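Side-chain contacts in cellulase IBT99 (Metagenomes, PDB 6WBT), which probably hydrolyses 6-phospho-alpha-glucosides as a family 4 glycosyl hydrolase, and binds NAD, a manganese ion and glucose-6-phosphate: residues A[185-190]-A[208-213]; A[206-209]-A[214-217]. One frame throughout, in Å; residues are numbered along the deposited sequence.

Contact 1 of 2, residues A[185-190]-A[208-213]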
ATOM      1  N   LEU A 185      19.113  32.804 -14.518  1.00 62.49           N
ATOM      2  CA  LEU A 185      19.753  32.163 -15.657  1.00 66.63           C
ATOM      3  C   LEU A 185      19.728  33.018 -16.915  1.00 75.36           C
ATOM      4  O   LEU A 185      20.272  32.594 -17.941  1.00 77.76           O
ATOM      5  CB  LEU A 185      19.075  30.822 -15.948  1.00 62.36           C
ATOM      6  CG  LEU A 185      18.932  29.868 -14.764  1.00 58.03           C
ATOM      7  CD1 LEU A 185      17.802  28.890 -15.020  1.00 55.74           C
ATOM      8  CD2 LEU A 185      20.235  29.130 -14.508  1.00 57.44           C
ATOM      9  N   ASP A 186      19.116  34.203 -16.859  1.00 81.39           N
ATOM     10  CA  ASP A 186      18.862  35.019 -18.047  1.00 86.54           C
ATOM     11  C   ASP A 186      18.124  34.200 -19.104  1.00 85.19           C
ATOM     12  O   ASP A 186      18.393  34.291 -20.304  1.00 86.06           O
ATOM     13  CB  ASP A 186      20.161  35.619 -18.594  1.00 92.35           C
ATOM     14  CG  ASP A 186      19.915  36.772 -19.548  1.00 98.87           C
ATOM     15  OD1 ASP A 186      20.532  36.790 -20.634  1.00102.64           O
ATOM     16  OD2 ASP A 186      19.091  37.652 -19.218  1.00100.60           O
ATOM     17  N   CYS A 187      17.188  33.380 -18.635  1.00 80.63           N
ATOM     18  CA  CYS A 187      16.367  32.509 -19.462  1.00 78.85           C
ATOM     19  C   CYS A 187      14.946  33.054 -19.518  1.00 77.35           C
ATOM     20  O   CYS A 187      14.452  33.643 -18.554  1.00 76.50           O
ATOM     21  CB  CYS A 187      16.353  31.081 -18.901  1.00 77.93           C
ATOM     22  SG  CYS A 187      15.366  29.877 -19.831  1.00 80.06           S
ATOM     23  N   LYS A 188      14.293  32.853 -20.656  1.00 77.25           N
ATOM     24  CA  LYS A 188      12.914  33.287 -20.824  1.00 76.89           C
ATOM     25  C   LYS A 188      11.968  32.339 -20.096  1.00 73.92           C
ATOM     26  O   LYS A 188      12.167  31.120 -20.094  1.00 73.49           O
ATOM     27  CB  LYS A 188      12.562  33.361 -22.311  1.00 80.26           C
ATOM     28  CG  LYS A 188      13.500  34.265 -23.103  1.00 85.12           C
ATOM     29  CD  LYS A 188      13.520  35.674 -22.523  1.00 86.98           C
ATOM     30  CE  LYS A 188      14.729  36.469 -22.997  1.00 89.75           C
ATOM     31  NZ  LYS A 188      15.856  36.422 -22.020  1.00 88.22           N
ATOM     32  N   LEU A 189      10.933  32.911 -19.471  1.00 71.74           N
ATOM     33  CA  LEU A 189      10.026  32.117 -18.648  1.00 68.64           C
ATOM     34  C   LEU A 189       9.285  31.068 -19.468  1.00 69.65           C
ATOM     35  O   LEU A 189       8.913  30.016 -18.936  1.00 68.58           O
ATOM     36  CB  LEU A 189       9.031  33.031 -17.931  1.00 68.61           C
ATOM     37  CG  LEU A 189       8.082  32.374 -16.925  1.00 66.74           C
ATOM     38  CD1 LEU A 189       8.862  31.729 -15.791  1.00 64.31           C
ATOM     39  CD2 LEU A 189       7.083  33.384 -16.386  1.00 67.48           C
ATOM     40  N   GLU A 190       9.063  31.333 -20.758  1.00 72.23           N
ATOM     41  CA  GLU A 190       8.436  30.331 -21.612  1.00 72.13           C
ATOM     42  C   GLU A 190       9.285  29.070 -21.710  1.00 70.28           C
ATOM     43  O   GLU A 190       8.744  27.966 -21.835  1.00 69.00           O
ATOM     44  CB  GLU A 190       8.183  30.905 -23.008  1.00 76.45           C
ATOM     45  CG  GLU A 190       7.251  32.110 -23.048  1.00 80.10           C
ATOM     46  CD  GLU A 190       7.988  33.431 -22.918  1.00 82.68           C
ATOM     47  OE1 GLU A 190       8.841  33.555 -22.014  1.00 81.28           O
ATOM     48  OE2 GLU A 190       7.720  34.343 -23.728  1.00 86.31           O
ATOM     49  N   VAL A 208      15.051  21.488 -12.526  1.00 51.11           N
ATOM     50  CA  VAL A 208      14.652  22.664 -13.291  1.00 51.97           C
ATOM     51  C   VAL A 208      15.493  22.711 -14.558  1.00 55.50           C
ATOM     52  O   VAL A 208      16.705  22.472 -14.517  1.00 56.96           O
ATOM     53  CB  VAL A 208      14.820  23.970 -12.481  1.00 51.90           C
ATOM     54  CG1 VAL A 208      14.314  25.161 -13.283  1.00 53.03           C
ATOM     55  CG2 VAL A 208      14.095  23.875 -11.148  1.00 50.64           C
ATOM     56  N   ARG A 209      14.852  23.017 -15.684  1.00 56.69           N
ATOM     57  CA  ARG A 209      15.531  23.018 -16.970  1.00 59.87           C
ATOM     58  C   ARG A 209      15.060  24.194 -17.812  1.00 62.01           C
ATOM     59  O   ARG A 209      13.864  24.491 -17.870  1.00 61.87           O
ATOM     60  CB  ARG A 209      15.295  21.696 -17.719  1.00 60.22           C
ATOM     61  CG  ARG A 209      13.845  21.247 -17.739  1.00 60.08           C
ATOM     62  CD  ARG A 209      13.706  19.802 -18.191  1.00 60.82           C
ATOM     63  NE  ARG A 209      12.354  19.299 -17.971  1.00 59.84           N
ATOM     64  CZ  ARG A 209      11.945  18.729 -16.842  1.00 56.95           C
ATOM     65  NH1 ARG A 209      10.695  18.300 -16.727  1.00 54.97           N
ATOM     66  NH2 ARG A 209      12.785  18.586 -15.827  1.00 55.99           N
ATOM     67  N   CYS A 210      16.014  24.862 -18.457  1.00 64.31           N
ATOM     68  CA  CYS A 210      15.746  25.963 -19.376  1.00 67.17           C
ATOM     69  C   CYS A 210      16.055  25.494 -20.791  1.00 67.88           C
ATOM     70  O   CYS A 210      17.173  25.041 -21.065  1.00 68.83           O
ATOM     71  CB  CYS A 210      16.578  27.194 -19.020  1.00 71.16           C
ATOM     72  SG  CYS A 210      16.705  28.436 -20.339  1.00 77.90           S
ATOM     73  N   LYS A 211      15.067  25.604 -21.682  1.00 67.91           N
ATOM     74  CA  LYS A 211      15.195  25.142 -23.066  1.00 70.08           C
ATOM     75  C   LYS A 211      15.602  23.672 -23.118  1.00 69.10           C
ATOM     76  O   LYS A 211      16.415  23.255 -23.945  1.00 70.40           O
ATOM     77  CB  LYS A 211      16.177  26.016 -23.853  1.00 73.09           C
ATOM     78  CG  LYS A 211      15.615  27.376 -24.246  1.00 74.10           C
ATOM     79  CD  LYS A 211      16.688  28.314 -24.784  1.00 76.55           C
ATOM     80  CE  LYS A 211      17.286  27.815 -26.089  1.00 79.30           C
ATOM     81  NZ  LYS A 211      18.295  28.775 -26.623  1.00 81.18           N
ATOM     82  N   GLY A 212      15.029  22.875 -22.213  1.00 66.78           N
ATOM     83  CA  GLY A 212      15.328  21.464 -22.126  1.00 66.61           C
ATOM     84  C   GLY A 212      16.611  21.113 -21.405  1.00 66.85           C
ATOM     85  O   GLY A 212      16.764  19.964 -20.972  1.00 66.82           O
ATOM     86  N   VAL A 213      17.539  22.052 -21.255  1.00 66.98           N
ATOM     87  CA  VAL A 213      18.819  21.762 -20.620  1.00 67.56           C
ATOM     88  C   VAL A 213      18.663  21.899 -19.111  1.00 63.91           C
ATOM     89  O   VAL A 213      18.215  22.939 -18.615  1.00 63.52           O
ATOM     90  CB  VAL A 213      19.924  22.686 -21.151  1.00 71.26           C
ATOM     91  CG1 VAL A 213      21.237  22.407 -20.436  1.00 72.80           C
ATOM     92  CG2 VAL A 213      20.086  22.499 -22.651  1.00 74.56           C
TER
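C187 and C210 are joined by a disulfide, SG to SG at 2.0 Å, and this covalent link is the one direct residue contact between 185-190 and 208-213; L185 only skirts the other segment. The two halves are built alike: each sulfur stands anti to its own backbone nitrogen (chi1 180° in C187, 163° in C210), which directs it at the other segment. The torsion about the S-S bond is 94°, near the right angle that a relaxed disulfide prefers, and the CA atoms of the two cysteines lie 6.6 Å apart. No hydrogen bond runs between the segments. I192 of strand 192-197 touches both cysteine side chains, while L185 turns toward the same region and packs on V215 and on L219 of helix 216-226.

Backbone hydrogen bonds hold the segments on both sides of the bridge. Helix 173-184 closes in a Schellman motif with D186, at positive phi, as its C-prime residue; the N of C187 bonds back to a carbonyl in the last turn of the helix, which ties the cysteine to the helix end. On the other side C210 is the first residue of a type I' turn ending at V213, its N and O both bonded to V213, as in a two-residue beta hairpin. The disulfide therefore cross-links the loop just after helix 173-184 to the start of a hairpin turn, a covalent tie that persists only while the sulfurs stay oxidised.

Contact 2 of 2, residues A[206-209]-A[214-217]; sequences THVR and DVTD
A beta hairpin that runs straight into a helix brings 206-209 against 214-217, the end of strand 202-210 meeting the start of helix 216-226. R209 and D214 form an antiparallel non-hydrogen-bonded pair, their CA atoms 4.0 Å apart, and CB of R209 rests against CA of D214. Beyond this pair V215 N donates to V208 O at 2.8 Å, in the carbonyl plane. The companion bond, which in a regular hairpin would run from V208 N to V215 O, is replaced by one to a side chain: V208 N gives a nearly straight bond (171°) to T216 OG1 at 2.6 Å.

An Asx turn accompanies the change from strand to helix. D214 OD1 accepts from T216 N at 2.8 Å, met nearly along its C-O axis, while V215 occupies the N-cap position. With CG anti to the backbone N (chi1 -168°), the D214 carboxylate folds back beside T216, and OG1 of T216 lies 2.9 Å from D214 OD1. The other oxygen, OD2, approaches CD2 of H207 at 3.6 Å, the imidazole and carboxylate planes standing almost perpendicular at 87°.

On the apolar side CG2 of V215 lies 3.7 Å from CA of R209 and faces CG1 of V208 more loosely. T216 CG2 reaches the carbonyl oxygen of T206. The guanidinium of R209 leads away from the hairpin to salt bridges with D195 and E193 on neighbouring strand 192-197, where R368 of a second subunit also comes close.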
ATOM      1  N   THR A 206      12.589  19.488  -7.673  1.00 42.18           N
ATOM      2  CA  THR A 206      13.595  18.438  -7.807  1.00 44.81           C
ATOM      3  C   THR A 206      14.525  18.690  -8.990  1.00 47.75           C
ATOM      4  O   THR A 206      15.742  18.511  -8.873  1.00 49.77           O
ATOM      5  CB  THR A 206      12.921  17.071  -7.943  1.00 44.03           C
ATOM      6  OG1 THR A 206      12.076  17.064  -9.099  1.00 44.27           O
ATOM      7  CG2 THR A 206      12.085  16.768  -6.711  1.00 42.41           C
ATOM      8  N   HIS A 207      13.975  19.099 -10.132  1.00 49.52           N
ATOM      9  CA  HIS A 207      14.767  19.408 -11.313  1.00 51.00           C
ATOM     10  C   HIS A 207      14.178  20.626 -12.006  1.00 50.97           C
ATOM     11  O   HIS A 207      12.956  20.785 -12.061  1.00 51.45           O
ATOM     12  CB  HIS A 207      14.812  18.228 -12.295  1.00 53.90           C
ATOM     13  CG  HIS A 207      15.526  17.024 -11.764  1.00 56.48           C
ATOM     14  ND1 HIS A 207      14.861  15.899 -11.326  1.00 56.83           N
ATOM     15  CD2 HIS A 207      16.845  16.768 -11.603  1.00 57.99           C
ATOM     16  CE1 HIS A 207      15.740  15.001 -10.918  1.00 58.20           C
ATOM     17  NE2 HIS A 207      16.952  15.504 -11.075  1.00 58.85           N
ATOM     18  N   VAL A 208      15.051  21.488 -12.526  1.00 51.11           N
ATOM     19  CA  VAL A 208      14.652  22.664 -13.291  1.00 51.97           C
ATOM     20  C   VAL A 208      15.493  22.711 -14.558  1.00 55.50           C
ATOM     21  O   VAL A 208      16.705  22.472 -14.517  1.00 56.96           O
ATOM     22  CB  VAL A 208      14.820  23.970 -12.481  1.00 51.90           C
ATOM     23  CG1 VAL A 208      14.314  25.161 -13.283  1.00 53.03           C
ATOM     24  CG2 VAL A 208      14.095  23.875 -11.148  1.00 50.64           C
ATOM     25  N   ARG A 209      14.852  23.017 -15.684  1.00 56.69           N
ATOM     26  CA  ARG A 209      15.531  23.018 -16.970  1.00 59.87           C
ATOM     27  C   ARG A 209      15.060  24.194 -17.812  1.00 62.01           C
ATOM     28  O   ARG A 209      13.864  24.491 -17.870  1.00 61.87           O
ATOM     29  CB  ARG A 209      15.295  21.696 -17.719  1.00 60.22           C
ATOM     30  CG  ARG A 209      13.845  21.247 -17.739  1.00 60.08           C
ATOM     31  CD  ARG A 209      13.706  19.802 -18.191  1.00 60.82           C
ATOM     32  NE  ARG A 209      12.354  19.299 -17.971  1.00 59.84           N
ATOM     33  CZ  ARG A 209      11.945  18.729 -16.842  1.00 56.95           C
ATOM     34  NH1 ARG A 209      10.695  18.300 -16.727  1.00 54.97           N
ATOM     35  NH2 ARG A 209      12.785  18.586 -15.827  1.00 55.99           N
ATOM     36  N   ASP A 214      19.022  20.844 -18.380  1.00 61.70           N
ATOM     37  CA  ASP A 214      18.916  20.860 -16.925  1.00 58.03           C
ATOM     38  C   ASP A 214      19.819  21.943 -16.351  1.00 59.56           C
ATOM     39  O   ASP A 214      21.022  21.972 -16.626  1.00 62.65           O
ATOM     40  CB  ASP A 214      19.283  19.488 -16.354  1.00 56.23           C
ATOM     41  CG  ASP A 214      18.914  19.340 -14.883  1.00 55.28           C
ATOM     42  OD1 ASP A 214      19.243  20.239 -14.080  1.00 54.50           O
ATOM     43  OD2 ASP A 214      18.291  18.320 -14.526  1.00 55.62           O
ATOM     44  N   VAL A 215      19.231  22.834 -15.559  1.00 55.98           N
ATOM     45  CA  VAL A 215      19.941  23.949 -14.948  1.00 55.16           C
ATOM     46  C   VAL A 215      19.780  23.945 -13.430  1.00 54.45           C
ATOM     47  O   VAL A 215      19.936  24.978 -12.787  1.00 55.41           O
ATOM     48  CB  VAL A 215      19.484  25.290 -15.551  1.00 54.19           C
ATOM     49  CG1 VAL A 215      19.990  25.433 -16.978  1.00 57.15           C
ATOM     50  CG2 VAL A 215      17.968  25.388 -15.509  1.00 51.27           C
ATOM     51  N   THR A 216      19.465  22.785 -12.849  1.00 53.35           N
ATOM     52  CA  THR A 216      19.232  22.714 -11.410  1.00 48.87           C
ATOM     53  C   THR A 216      20.512  22.991 -10.630  1.00 48.07           C
ATOM     54  O   THR A 216      20.508  23.771  -9.670  1.00 47.83           O
ATOM     55  CB  THR A 216      18.662  21.345 -11.037  1.00 46.92           C
ATOM     56  OG1 THR A 216      17.556  21.037 -11.895  1.00 46.48           O
ATOM     57  CG2 THR A 216      18.188  21.341  -9.591  1.00 45.50           C
ATOM     58  N   ASP A 217      21.620  22.362 -11.033  1.00 49.23           N
ATOM     59  CA  ASP A 217      22.883  22.557 -10.326  1.00 54.38           C
ATOM     60  C   ASP A 217      23.354  24.003 -10.417  1.00 55.66           C
ATOM     61  O   ASP A 217      23.946  24.531  -9.469  1.00 56.08           O
ATOM     62  CB  ASP A 217      23.948  21.610 -10.880  1.00 59.38           C
ATOM     63  CG  ASP A 217      23.826  20.205 -10.322  1.00 62.63           C
ATOM     64  OD1 ASP A 217      22.972  19.987  -9.438  1.00 61.78           O
ATOM     65  OD2 ASP A 217      24.587  19.320 -10.767  1.00 66.11           O
TER

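Both contacts use the end of strand 202-210, share V208 and R209, and lie about 9 Å apart between centres. Both are partly buried: contact 1 pairs buried C187 with partly exposed C210, whereas contact 2 has V208, R209 and T216 buried and H207 and D214 exposed. Contact 1 reaches back in sequence to the end of helix 173-184 through one covalent bond; contact 2 is local, relying on hydrogen bonds and valine packing to lead into helix 216-226. They meet at V215, whose CG2 lies 3.5 Å from CD1 of L185 and 3.6 Å from N of C210.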